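Local coordinates for protein N-acetylglucosamine-6-phosphate deacetylase (Mycobacterium smegmatis, PDB 6FV4) that probably removes the acetyl group from N-acetylglucosamine-6-phosphate, as a metal-dependent hydrolase of the amidohydrolase superfamily, at residues F68-N80 against S279-S291; G197-Y209 against G219-R231. The protein carries 1 engineered substitution. One frame throughout, in Å; residues are numbered along the deposited sequence. Where two conformers were deposited one is given.

Contact 1. Residues F68-N80 against S279-S291; sequences FVDTHLHGGGGGN and SLITAAMAATGMS. Engineered in segment 279-291: Ala283 (natural residue Asp). With ZN (zinc ion), chain H.
Asp70 and Thr282 meet nearly at right angles where the first and last strands of the amidohydrolase (beta/alpha)8 barrel come together, strand 68-71 leading into the His-x-His metal motif of His72 and His74. With CG anti to the backbone N (chi1 -165°), Asp70 reaches across to Thr282: OG1 donates to the syn lone pair of OD1 at 2.6 Å, while OD2 takes a weak bond from Thr282 N. The same OG1 accepts from Ala284 N, closing an ST turn, so the hydroxyl is gripped by two bonds. The His72 ring lies obliquely against Ile281, ND1 3.6 Å from CD1. Glu253 hydrogen-bonds that ND1, leaving NE2 to bind zinc at 2.1 Å. His74 NE2 binds the same ion, and Glu138 is a further ligand. Ala283, engineered in place of the natural Asp, carries only a methyl, its CB 4.2 Å from His72 NE2; the Asp is the predicted proton donor/acceptor. Ala284 O grips two successive amides, His74 N in the carbonyl plane at 2.7 Å and Gly75 N from above it. Farther on, the type I' turn Gly76-Gly79 sits against the loop 285-290: Gly77 N donates to Thr288 O, and Gly78 N donates to Ala286 O. Met290, bent at chi3, lays its sulfur alongside this turn, SD 3.5 Å from Gly78 N.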
loop_
_atom_site.group_PDB
_atom_site.type_symbol
_atom_site.label_atom_id
_atom_site.label_comp_id
_atom_site.label_asym_id
_atom_site.label_seq_id
_atom_site.Cartn_x
_atom_site.Cartn_y
_atom_site.Cartn_z
ATOM N N PHE B 68 -6.541 -18.090 -18.684
ATOM C CA PHE B 68 -6.687 -16.738 -18.164
ATOM C C PHE B 68 -8.162 -16.329 -18.162
ATOM O O PHE B 68 -8.935 -16.722 -19.038
ATOM C CB PHE B 68 -5.863 -15.743 -18.993
ATOM C CG PHE B 68 -4.375 -16.058 -19.040
ATOM C CD1 PHE B 68 -3.690 -16.023 -20.250
ATOM C CD2 PHE B 68 -3.666 -16.360 -17.888
ATOM C CE1 PHE B 68 -2.324 -16.288 -20.317
ATOM C CE2 PHE B 68 -2.282 -16.638 -17.950
ATOM C CZ PHE B 68 -1.626 -16.602 -19.170
ATOM N N VAL B 69 -8.542 -15.551 -17.146
ATOM C CA VAL B 69 -9.907 -15.086 -16.917
ATOM C C VAL B 69 -9.867 -13.564 -16.987
ATOM O O VAL B 69 -9.535 -12.897 -15.996
ATOM C CB VAL B 69 -10.455 -15.561 -15.566
ATOM C CG1 VAL B 69 -11.894 -15.059 -15.365
ATOM C CG2 VAL B 69 -10.378 -17.081 -15.463
ATOM N N ASP B 70 -10.181 -13.000 -18.154
ATOM C CA ASP B 70 -10.157 -11.550 -18.354
ATOM C C ASP B 70 -11.545 -10.992 -18.085
ATOM O O ASP B 70 -12.480 -11.228 -18.862
ATOM C CB ASP B 70 -9.687 -11.209 -19.765
ATOM C CG ASP B 70 -9.304 -9.744 -19.918
ATOM O OD1 ASP B 70 -8.845 -9.373 -21.028
ATOM O OD2 ASP B 70 -9.455 -8.966 -18.941
ATOM N N THR B 71 -11.690 -10.262 -16.984
ATOM C CA THR B 71 -12.999 -9.814 -16.534
ATOM C C THR B 71 -13.308 -8.373 -16.917
ATOM O O THR B 71 -14.309 -7.820 -16.452
ATOM C CB THR B 71 -13.135 -9.982 -15.020
ATOM O OG1 THR B 71 -12.074 -9.279 -14.353
ATOM C CG2 THR B 71 -13.069 -11.463 -14.648
ATOM N N HIS B 72 -12.501 -7.753 -17.765
ATOM C CA HIS B 72 -12.755 -6.358 -18.124
ATOM C C HIS B 72 -11.982 -6.099 -19.416
ATOM O O HIS B 72 -10.769 -5.887 -19.377
ATOM C CB HIS B 72 -12.331 -5.426 -16.992
ATOM C CG HIS B 72 -12.478 -3.960 -17.294
ATOM N ND1 HIS B 72 -12.458 -3.000 -16.309
ATOM C CD2 HIS B 72 -12.625 -3.292 -18.463
ATOM C CE1 HIS B 72 -12.592 -1.804 -16.856
ATOM N NE2 HIS B 72 -12.702 -1.955 -18.164
ATOM N N LEU B 73 -12.689 -6.136 -20.541
ATOM C CA LEU B 73 -12.088 -5.827 -21.830
ATOM C C LEU B 73 -13.184 -5.403 -22.792
ATOM O O LEU B 73 -14.352 -5.773 -22.635
ATOM C CB LEU B 73 -11.308 -7.004 -22.415
ATOM C CG LEU B 73 -12.095 -8.233 -22.836
ATOM C CD1 LEU B 73 -11.289 -9.008 -23.878
ATOM C CD2 LEU B 73 -12.383 -9.095 -21.625
ATOM N N HIS B 74 -12.777 -4.631 -23.802
ATOM C CA HIS B 74 -13.713 -3.994 -24.723
ATOM C C HIS B 74 -13.684 -4.580 -26.117
ATOM O O HIS B 74 -14.656 -4.417 -26.861
ATOM C CB HIS B 74 -13.423 -2.485 -24.796
ATOM C CG HIS B 74 -13.635 -1.794 -23.492
ATOM N ND1 HIS B 74 -14.873 -1.349 -23.081
ATOM C CD2 HIS B 74 -12.780 -1.526 -22.475
ATOM C CE1 HIS B 74 -14.769 -0.812 -21.877
ATOM N NE2 HIS B 74 -13.508 -0.902 -21.492
ATOM N N GLY B 75 -12.613 -5.275 -26.478
ATOM C CA GLY B 75 -12.580 -5.916 -27.774
ATOM C C GLY B 75 -11.184 -6.375 -28.107
ATOM O O GLY B 75 -10.357 -6.593 -27.217
ATOM N N GLY B 76 -10.935 -6.510 -29.396
ATOM C CA GLY B 76 -9.646 -6.938 -29.888
ATOM C C GLY B 76 -9.754 -7.506 -31.282
ATOM O O GLY B 76 -10.839 -7.831 -31.776
ATOM N N GLY B 77 -8.598 -7.616 -31.932
ATOM C CA GLY B 77 -8.545 -8.109 -33.295
ATOM C C GLY B 77 -9.449 -7.349 -34.254
ATOM O O GLY B 77 -9.902 -7.909 -35.256
ATOM N N GLY B 78 -9.740 -6.083 -33.947
ATOM C CA GLY B 78 -10.617 -5.275 -34.762
ATOM C C GLY B 78 -12.084 -5.275 -34.365
ATOM O O GLY B 78 -12.849 -4.478 -34.914
ATOM N N GLY B 79 -12.505 -6.123 -33.429
ATOM C CA GLY B 79 -13.891 -6.169 -32.995
ATOM C C GLY B 79 -14.126 -5.413 -31.698
ATOM O O GLY B 79 -13.340 -5.506 -30.761
ATOM N N ASN B 80 -15.218 -4.665 -31.658
ATOM C CA ASN B 80 -15.702 -4.005 -30.447
ATOM C C ASN B 80 -16.898 -4.771 -29.900
ATOM O O ASN B 80 -17.861 -5.019 -30.639
ATOM C CB ASN B 80 -16.118 -2.563 -30.747
ATOM C CG ASN B 80 -15.006 -1.563 -30.506
ATOM O OD1 ASN B 80 -14.528 -1.413 -29.375
ATOM N ND2 ASN B 80 -14.593 -0.862 -31.565
ATOM N N SER B 279 -6.866 -8.642 -9.248
ATOM C CA SER B 279 -7.160 -9.242 -10.541
ATOM C C SER B 279 -6.385 -8.515 -11.631
ATOM O O SER B 279 -6.452 -7.284 -11.723
ATOM C CB SER B 279 -8.658 -9.139 -10.870
ATOM O OG SER B 279 -9.432 -9.873 -9.954
ATOM N N LEU B 280 -5.711 -9.271 -12.487
ATOM C CA LEU B 280 -5.108 -8.712 -13.687
ATOM C C LEU B 280 -6.184 -8.657 -14.764
ATOM O O LEU B 280 -6.927 -9.618 -14.930
ATOM C CB LEU B 280 -3.927 -9.557 -14.145
ATOM C CG LEU B 280 -2.773 -9.599 -13.127
ATOM C CD1 LEU B 280 -1.810 -10.712 -13.463
ATOM C CD2 LEU B 280 -2.076 -8.289 -13.131
ATOM N N ILE B 281 -6.300 -7.511 -15.440
ATOM C CA ILE B 281 -7.235 -7.301 -16.537
ATOM C C ILE B 281 -6.455 -6.640 -17.665
ATOM O O ILE B 281 -5.348 -6.124 -17.476
ATOM C CB ILE B 281 -8.453 -6.425 -16.149
ATOM C CG1 ILE B 281 -7.975 -5.027 -15.752
ATOM C CG2 ILE B 281 -9.289 -7.071 -15.027
ATOM C CD1 ILE B 281 -9.004 -3.933 -15.897
ATOM N N THR B 282 -7.039 -6.666 -18.852
ATOM C CA THR B 282 -6.434 -5.972 -19.982
ATOM C C THR B 282 -7.054 -4.613 -20.248
ATOM O O THR B 282 -6.347 -3.699 -20.690
ATOM C CB THR B 282 -6.545 -6.814 -21.264
ATOM O OG1 THR B 282 -7.938 -7.013 -21.624
ATOM C CG2 THR B 282 -5.837 -8.162 -21.081
ATOM N N ALA B 283 -8.369 -4.480 -20.018
ATOM C CA ALA B 283 -9.156 -3.381 -20.567
ATOM C C ALA B 283 -8.888 -3.222 -22.062
ATOM O O ALA B 283 -8.894 -2.115 -22.591
ATOM C CB ALA B 283 -8.887 -2.073 -19.809
ATOM N N ALA B 284 -8.650 -4.337 -22.747
ATOM C CA ALA B 284 -8.197 -4.297 -24.132
ATOM C C ALA B 284 -9.222 -3.636 -25.045
ATOM O O ALA B 284 -10.422 -3.910 -24.956
ATOM C CB ALA B 284 -7.925 -5.709 -24.636
ATOM N N MET B 285 -8.746 -2.759 -25.931
ATOM C CA MET B 285 -9.650 -2.166 -26.907
ATOM C C MET B 285 -9.503 -2.874 -28.250
ATOM O O MET B 285 -8.677 -3.775 -28.426
ATOM C CB MET B 285 -9.440 -0.651 -27.033
ATOM C CG MET B 285 -8.033 -0.182 -27.316
ATOM S SD MET B 285 -7.578 -0.122 -29.053
ATOM C CE MET B 285 -8.918 0.840 -29.760
ATOM N N ALA B 286 -10.376 -2.493 -29.197
ATOM C CA ALA B 286 -10.551 -3.273 -30.415
ATOM C C ALA B 286 -9.292 -3.396 -31.257
ATOM O O ALA B 286 -9.198 -4.340 -32.046
ATOM C CB ALA B 286 -11.689 -2.686 -31.264
ATOM N N ALA B 287 -8.306 -2.507 -31.103
ATOM C CA ALA B 287 -7.094 -2.629 -31.907
ATOM C C ALA B 287 -6.104 -3.644 -31.352
ATOM O O ALA B 287 -5.092 -3.914 -32.005
ATOM C CB ALA B 287 -6.396 -1.277 -32.043
ATOM N N THR B 288 -6.366 -4.203 -30.173
ATOM C CA THR B 288 -5.477 -5.198 -29.587
ATOM C C THR B 288 -5.212 -6.345 -30.552
ATOM O O THR B 288 -6.141 -6.928 -31.118
ATOM C CB THR B 288 -6.097 -5.734 -28.295
ATOM O OG1 THR B 288 -6.374 -4.633 -27.420
ATOM C CG2 THR B 288 -5.141 -6.716 -27.604
ATOM N N GLY B 289 -3.929 -6.661 -30.742
ATOM C CA GLY B 289 -3.518 -7.782 -31.567
ATOM C C GLY B 289 -3.462 -7.519 -33.056
ATOM O O GLY B 289 -3.186 -8.452 -33.824
ATOM N N MET B 290 -3.714 -6.295 -33.499
ATOM C CA MET B 290 -3.679 -5.988 -34.921
ATOM C C MET B 290 -2.292 -5.519 -35.331
ATOM O O MET B 290 -1.566 -4.904 -34.548
ATOM C CB MET B 290 -4.707 -4.914 -35.273
ATOM C CG MET B 290 -6.126 -5.312 -34.924
ATOM S SD MET B 290 -7.264 -4.034 -35.451
ATOM C CE MET B 290 -7.540 -4.571 -37.137
ATOM N N SER B 291 -1.935 -5.822 -36.575
ATOM C CA SER B 291 -0.683 -5.359 -37.146
ATOM C C SER B 291 -0.696 -3.844 -37.295
ATOM O O SER B 291 -1.744 -3.191 -37.235
ATOM C CB SER B 291 -0.446 -6.001 -38.515
ATOM O OG SER B 291 -0.528 -7.413 -38.446
HETATM ZN ZN ZN H . -12.822 -0.388 -19.588
HETATM O O HOH W 1 -9.490 -10.376 -15.072
HETATM O O HOH W 2 -12.389 -0.376 -28.362
#

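Contact 2. Residues G197-Y209 against G219-R231; sequences GVVAAVGHTEATY and GATVGTHLFNAMR. With CD (cadmium ion), chain J.
His204, with CG beside its backbone N (chi1 -79°), and His225, with CG between its backbone N and carbonyl carbon (chi1 50°), swing their rings together beyond a parallel beta-alpha-beta unit of the amidohydrolase barrel. The ring planes stand 49° apart and both NE2 atoms bind cadmium, His204 at 2.3 Å and His225 at 2.5 Å; water 4, Glu138 and His150 are further ligands. Ala229 CB sits over the centre of one His204 face, 3.6 Å from the centroid, a CH-pi contact. Before the histidines in each segment, strands 199-202 and 222-223 pair through Val202, whose N donates to Val222 O and whose O accepts from Thr224 N at 2.7 Å. Ala201 CB packs on Val222 CG1 on one sheet face; beyond the strand, Thr224 OG1, bonded to Thr178, lies 3.2 Å from that methyl. Past the histidines, Thr205 N donates to Ala229 O. Arg231, bent at chi3, crosses Glu206 obliquely, and the carboxylate, salt-bridged to Arg146 and hydrogen-bonded to Thr144, offers it only a nearby charge. The guanidinium instead makes two weak bonds to the backbone Glu206 O, from NE at 3.1 Å and from NH2 at 2.9 Å.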
loop_
_atom_site.group_PDB
_atom_site.type_symbol
_atom_site.label_atom_id
_atom_site.label_comp_id
_atom_site.label_asym_id
_atom_site.label_seq_id
_atom_site.Cartn_x
_atom_site.Cartn_y
_atom_site.Cartn_z
ATOM N N GLY B 197 -27.883 -10.180 -7.824
ATOM C CA GLY B 197 -26.773 -11.068 -8.101
ATOM C C GLY B 197 -25.719 -10.520 -9.034
ATOM O O GLY B 197 -24.967 -11.302 -9.619
ATOM N N VAL B 198 -25.648 -9.200 -9.210
ATOM C CA VAL B 198 -24.614 -8.565 -10.026
ATOM C C VAL B 198 -23.534 -7.992 -9.111
ATOM O O VAL B 198 -23.837 -7.481 -8.027
ATOM C CB VAL B 198 -25.219 -7.468 -10.913
ATOM C CG1 VAL B 198 -24.145 -6.819 -11.775
ATOM C CG2 VAL B 198 -26.386 -8.031 -11.769
ATOM N N VAL B 199 -22.272 -8.085 -9.540
ATOM C CA VAL B 199 -21.173 -7.472 -8.799
ATOM C C VAL B 199 -21.200 -5.963 -9.009
ATOM O O VAL B 199 -21.340 -5.470 -10.139
ATOM C CB VAL B 199 -19.821 -8.063 -9.230
ATOM C CG1 VAL B 199 -18.681 -7.357 -8.509
ATOM C CG2 VAL B 199 -19.754 -9.574 -8.959
ATOM N N ALA B 200 -21.080 -5.216 -7.919
ATOM C CA ALA B 200 -20.950 -3.770 -7.985
ATOM C C ALA B 200 -19.467 -3.432 -7.883
ATOM O O ALA B 200 -18.801 -3.833 -6.921
ATOM C CB ALA B 200 -21.765 -3.101 -6.879
ATOM N N ALA B 201 -18.942 -2.735 -8.891
ATOM C CA ALA B 201 -17.561 -2.278 -8.899
ATOM C C ALA B 201 -17.520 -0.766 -8.707
ATOM O O ALA B 201 -18.441 -0.061 -9.112
ATOM C CB ALA B 201 -16.860 -2.672 -10.208
ATOM N N VAL B 202 -16.457 -0.264 -8.056
ATOM C CA VAL B 202 -16.242 1.174 -7.891
ATOM C C VAL B 202 -15.210 1.612 -8.920
ATOM O O VAL B 202 -14.165 0.971 -9.069
ATOM C CB VAL B 202 -15.773 1.531 -6.464
ATOM C CG1 VAL B 202 -15.292 2.982 -6.401
ATOM C CG2 VAL B 202 -16.877 1.349 -5.471
ATOM N N GLY B 203 -15.494 2.699 -9.629
ATOM C CA GLY B 203 -14.600 3.148 -10.679
ATOM C C GLY B 203 -15.088 4.462 -11.242
ATOM O O GLY B 203 -16.189 4.927 -10.927
ATOM N N HIS B 204 -14.229 5.072 -12.063
ATOM C CA HIS B 204 -14.554 6.286 -12.815
ATOM C C HIS B 204 -15.220 7.335 -11.931
ATOM O O HIS B 204 -16.317 7.816 -12.207
ATOM C CB HIS B 204 -15.438 5.949 -14.016
ATOM C CG HIS B 204 -14.660 5.405 -15.161
ATOM N ND1 HIS B 204 -14.276 6.177 -16.235
ATOM C CD2 HIS B 204 -14.155 4.170 -15.378
ATOM C CE1 HIS B 204 -13.575 5.440 -17.075
ATOM N NE2 HIS B 204 -13.480 4.219 -16.575
ATOM N N THR B 205 -14.514 7.697 -10.857
ATOM C CA THR B 205 -15.155 8.395 -9.764
ATOM C C THR B 205 -14.193 9.384 -9.122
ATOM O O THR B 205 -12.980 9.170 -9.089
ATOM C CB THR B 205 -15.667 7.391 -8.725
ATOM O OG1 THR B 205 -16.164 8.091 -7.580
ATOM C CG2 THR B 205 -14.559 6.436 -8.303
ATOM N N GLU B 206 -14.773 10.480 -8.637
ATOM C CA GLU B 206 -14.127 11.470 -7.797
ATOM C C GLU B 206 -14.551 11.326 -6.336
ATOM O O GLU B 206 -14.444 12.287 -5.569
ATOM C CB GLU B 206 -14.449 12.877 -8.317
ATOM C CG GLU B 206 -14.049 13.115 -9.779
ATOM C CD GLU B 206 -12.544 13.013 -9.995
ATOM O OE1 GLU B 206 -11.776 13.374 -9.067
ATOM O OE2 GLU B 206 -12.121 12.572 -11.089
ATOM N N ALA B 207 -15.035 10.141 -5.945
ATOM C CA ALA B 207 -15.520 9.925 -4.591
ATOM C C ALA B 207 -14.397 10.069 -3.573
ATOM O O ALA B 207 -13.234 9.775 -3.849
ATOM C CB ALA B 207 -16.130 8.532 -4.450
ATOM N N THR B 208 -14.764 10.499 -2.376
ATOM C CA THR B 208 -13.801 10.544 -1.297
ATOM C C THR B 208 -13.626 9.147 -0.699
ATOM O O THR B 208 -14.344 8.191 -1.035
ATOM C CB THR B 208 -14.241 11.546 -0.231
ATOM O OG1 THR B 208 -15.419 11.058 0.423
ATOM C CG2 THR B 208 -14.546 12.915 -0.863
ATOM N N TYR B 209 -12.642 9.040 0.191
ATOM C CA TYR B 209 -12.439 7.813 0.954
ATOM C C TYR B 209 -13.719 7.386 1.663
ATOM O O TYR B 209 -14.108 6.215 1.611
ATOM C CB TYR B 209 -11.302 8.012 1.969
ATOM C CG TYR B 209 -11.232 6.906 3.015
ATOM C CD1 TYR B 209 -10.552 5.724 2.760
ATOM C CD2 TYR B 209 -11.858 7.045 4.245
ATOM C CE1 TYR B 209 -10.499 4.705 3.712
ATOM C CE2 TYR B 209 -11.807 6.031 5.204
ATOM C CZ TYR B 209 -11.133 4.869 4.926
ATOM O OH TYR B 209 -11.088 3.866 5.866
ATOM N N GLY B 219 -22.142 -2.983 -0.463
ATOM C CA GLY B 219 -21.977 -4.232 -1.185
ATOM C C GLY B 219 -21.032 -4.202 -2.364
ATOM O O GLY B 219 -20.901 -5.229 -3.047
ATOM N N ALA B 220 -20.353 -3.098 -2.659
ATOM C CA ALA B 220 -19.381 -3.111 -3.739
ATOM C C ALA B 220 -18.210 -4.004 -3.353
ATOM O O ALA B 220 -17.753 -3.980 -2.208
ATOM C CB ALA B 220 -18.910 -1.686 -4.045
ATOM N N THR B 221 -17.738 -4.821 -4.303
ATOM C CA THR B 221 -16.696 -5.803 -4.007
ATOM C C THR B 221 -15.552 -5.788 -5.009
ATOM O O THR B 221 -14.677 -6.665 -4.935
ATOM C CB THR B 221 -17.262 -7.231 -3.962
ATOM O OG1 THR B 221 -17.941 -7.518 -5.195
ATOM C CG2 THR B 221 -18.201 -7.427 -2.772
ATOM N N VAL B 222 -15.552 -4.857 -5.968
ATOM C CA VAL B 222 -14.509 -4.790 -6.987
ATOM C C VAL B 222 -14.112 -3.332 -7.183
ATOM O O VAL B 222 -14.967 -2.440 -7.128
ATOM C CB VAL B 222 -14.962 -5.436 -8.316
ATOM C CG1 VAL B 222 -13.987 -5.105 -9.443
ATOM C CG2 VAL B 222 -15.089 -6.965 -8.163
ATOM N N GLY B 223 -12.813 -3.088 -7.359
ATOM C CA GLY B 223 -12.320 -1.806 -7.834
ATOM C C GLY B 223 -11.982 -1.882 -9.311
ATOM O O GLY B 223 -11.140 -2.684 -9.721
ATOM N N THR B 224 -12.690 -1.074 -10.123
ATOM C CA THR B 224 -12.430 -1.002 -11.563
ATOM C C THR B 224 -11.127 -0.261 -11.833
ATOM O O THR B 224 -10.978 0.887 -11.411
ATOM C CB THR B 224 -13.573 -0.283 -12.294
ATOM O OG1 THR B 224 -14.817 -0.894 -11.961
ATOM C CG2 THR B 224 -13.378 -0.352 -13.789
ATOM N N HIS B 225 -10.246 -0.888 -12.630
ATOM C CA HIS B 225 -8.841 -0.548 -12.862
ATOM C C HIS B 225 -8.287 0.507 -11.903
ATOM O O HIS B 225 -8.191 1.698 -12.240
ATOM C CB HIS B 225 -8.587 -0.133 -14.323
ATOM C CG HIS B 225 -9.525 0.915 -14.850
ATOM N ND1 HIS B 225 -9.938 1.997 -14.105
ATOM C CD2 HIS B 225 -10.098 1.058 -16.068
ATOM C CE1 HIS B 225 -10.724 2.764 -14.836
ATOM N NE2 HIS B 225 -10.818 2.226 -16.037
ATOM N N LEU B 226 -7.942 0.043 -10.702
ATOM C CA LEU B 226 -7.393 0.865 -9.630
ATOM C C LEU B 226 -6.357 1.848 -10.147
ATOM O O LEU B 226 -5.481 1.481 -10.930
ATOM C CB LEU B 226 -6.755 -0.036 -8.567
ATOM C CG LEU B 226 -6.631 0.621 -7.196
ATOM C CD1 LEU B 226 -7.947 0.620 -6.473
ATOM C CD2 LEU B 226 -5.573 -0.092 -6.346
ATOM N N PHE B 227 -6.491 3.102 -9.700
ATOM C CA PHE B 227 -5.655 4.264 -10.000
ATOM C C PHE B 227 -6.007 4.920 -11.333
ATOM O O PHE B 227 -5.790 6.127 -11.497
ATOM C CB PHE B 227 -4.158 3.911 -9.964
ATOM C CG PHE B 227 -3.608 3.763 -8.566
ATOM C CD1 PHE B 227 -3.242 4.886 -7.823
ATOM C CD2 PHE B 227 -3.485 2.506 -7.988
ATOM C CE1 PHE B 227 -2.730 4.755 -6.526
ATOM C CE2 PHE B 227 -2.985 2.364 -6.695
ATOM C CZ PHE B 227 -2.606 3.494 -5.958
ATOM N N ASN B 228 -6.539 4.165 -12.291
ATOM C CA ASN B 228 -6.957 4.769 -13.559
ATOM C C ASN B 228 -8.367 5.316 -13.436
ATOM O O ASN B 228 -9.245 4.664 -12.865
ATOM C CB ASN B 228 -6.894 3.765 -14.710
ATOM C CG ASN B 228 -5.503 3.251 -14.949
ATOM O OD1 ASN B 228 -5.255 2.041 -14.897
ATOM N ND2 ASN B 228 -4.572 4.166 -15.188
ATOM N N ALA B 229 -8.575 6.529 -13.963
ATOM C CA ALA B 229 -9.888 7.190 -13.954
ATOM C C ALA B 229 -10.429 7.325 -12.534
ATOM O O ALA B 229 -11.611 7.115 -12.269
ATOM C CB ALA B 229 -10.889 6.456 -14.849
ATOM N N MET B 230 -9.556 7.695 -11.610
ATOM C CA MET B 230 -9.883 7.648 -10.200
ATOM C C MET B 230 -9.110 8.754 -9.499
ATOM O O MET B 230 -7.990 9.072 -9.898
ATOM C CB MET B 230 -9.520 6.260 -9.657
ATOM C CG MET B 230 -9.651 6.047 -8.180
ATOM S SD MET B 230 -9.241 4.316 -7.849
ATOM C CE MET B 230 -10.645 3.497 -8.616
ATOM N N ARG B 231 -9.725 9.352 -8.489
ATOM C CA ARG B 231 -9.044 10.362 -7.692
ATOM C C ARG B 231 -7.776 9.772 -7.069
ATOM O O ARG B 231 -7.786 8.624 -6.617
ATOM C CB ARG B 231 -9.991 10.874 -6.607
ATOM C CG ARG B 231 -9.376 11.827 -5.616
ATOM C CD ARG B 231 -10.336 12.097 -4.475
ATOM N NE ARG B 231 -11.479 12.888 -4.905
ATOM C CZ ARG B 231 -11.852 14.030 -4.334
ATOM N NH1 ARG B 231 -11.169 14.516 -3.305
ATOM N NH2 ARG B 231 -12.910 14.683 -4.795
HETATM CD CD CD J . -12.286 2.749 -17.939
HETATM O O HOH W 3 -20.546 -6.574 -5.307
HETATM O O HOH W 4 -10.364 4.358 -18.603
#

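How the contacts relate
Contacts 1 and 2 have centres about 20 Å apart and share the parallel barrel sheet. Along the chain, segment 68-80 comes first, then both segments of contact 2, then 279-291. Contact 1 closes the barrel, whereas contact 2 joins successive strands across helix 209-217; strand 251-255 pairs with both 222-223 and 278-281. They touch at the metal centre: His72 CE1 packs 3.5 Å from Thr224 CG2, and Ile281 CD1 lies 4.1 Å from His225 CB. Contact 1 supplies zinc ligands and contact 2 cadmium ligands, with Glu138 binding both ions, so in this crystal distant parts of the sequence build one two-metal site.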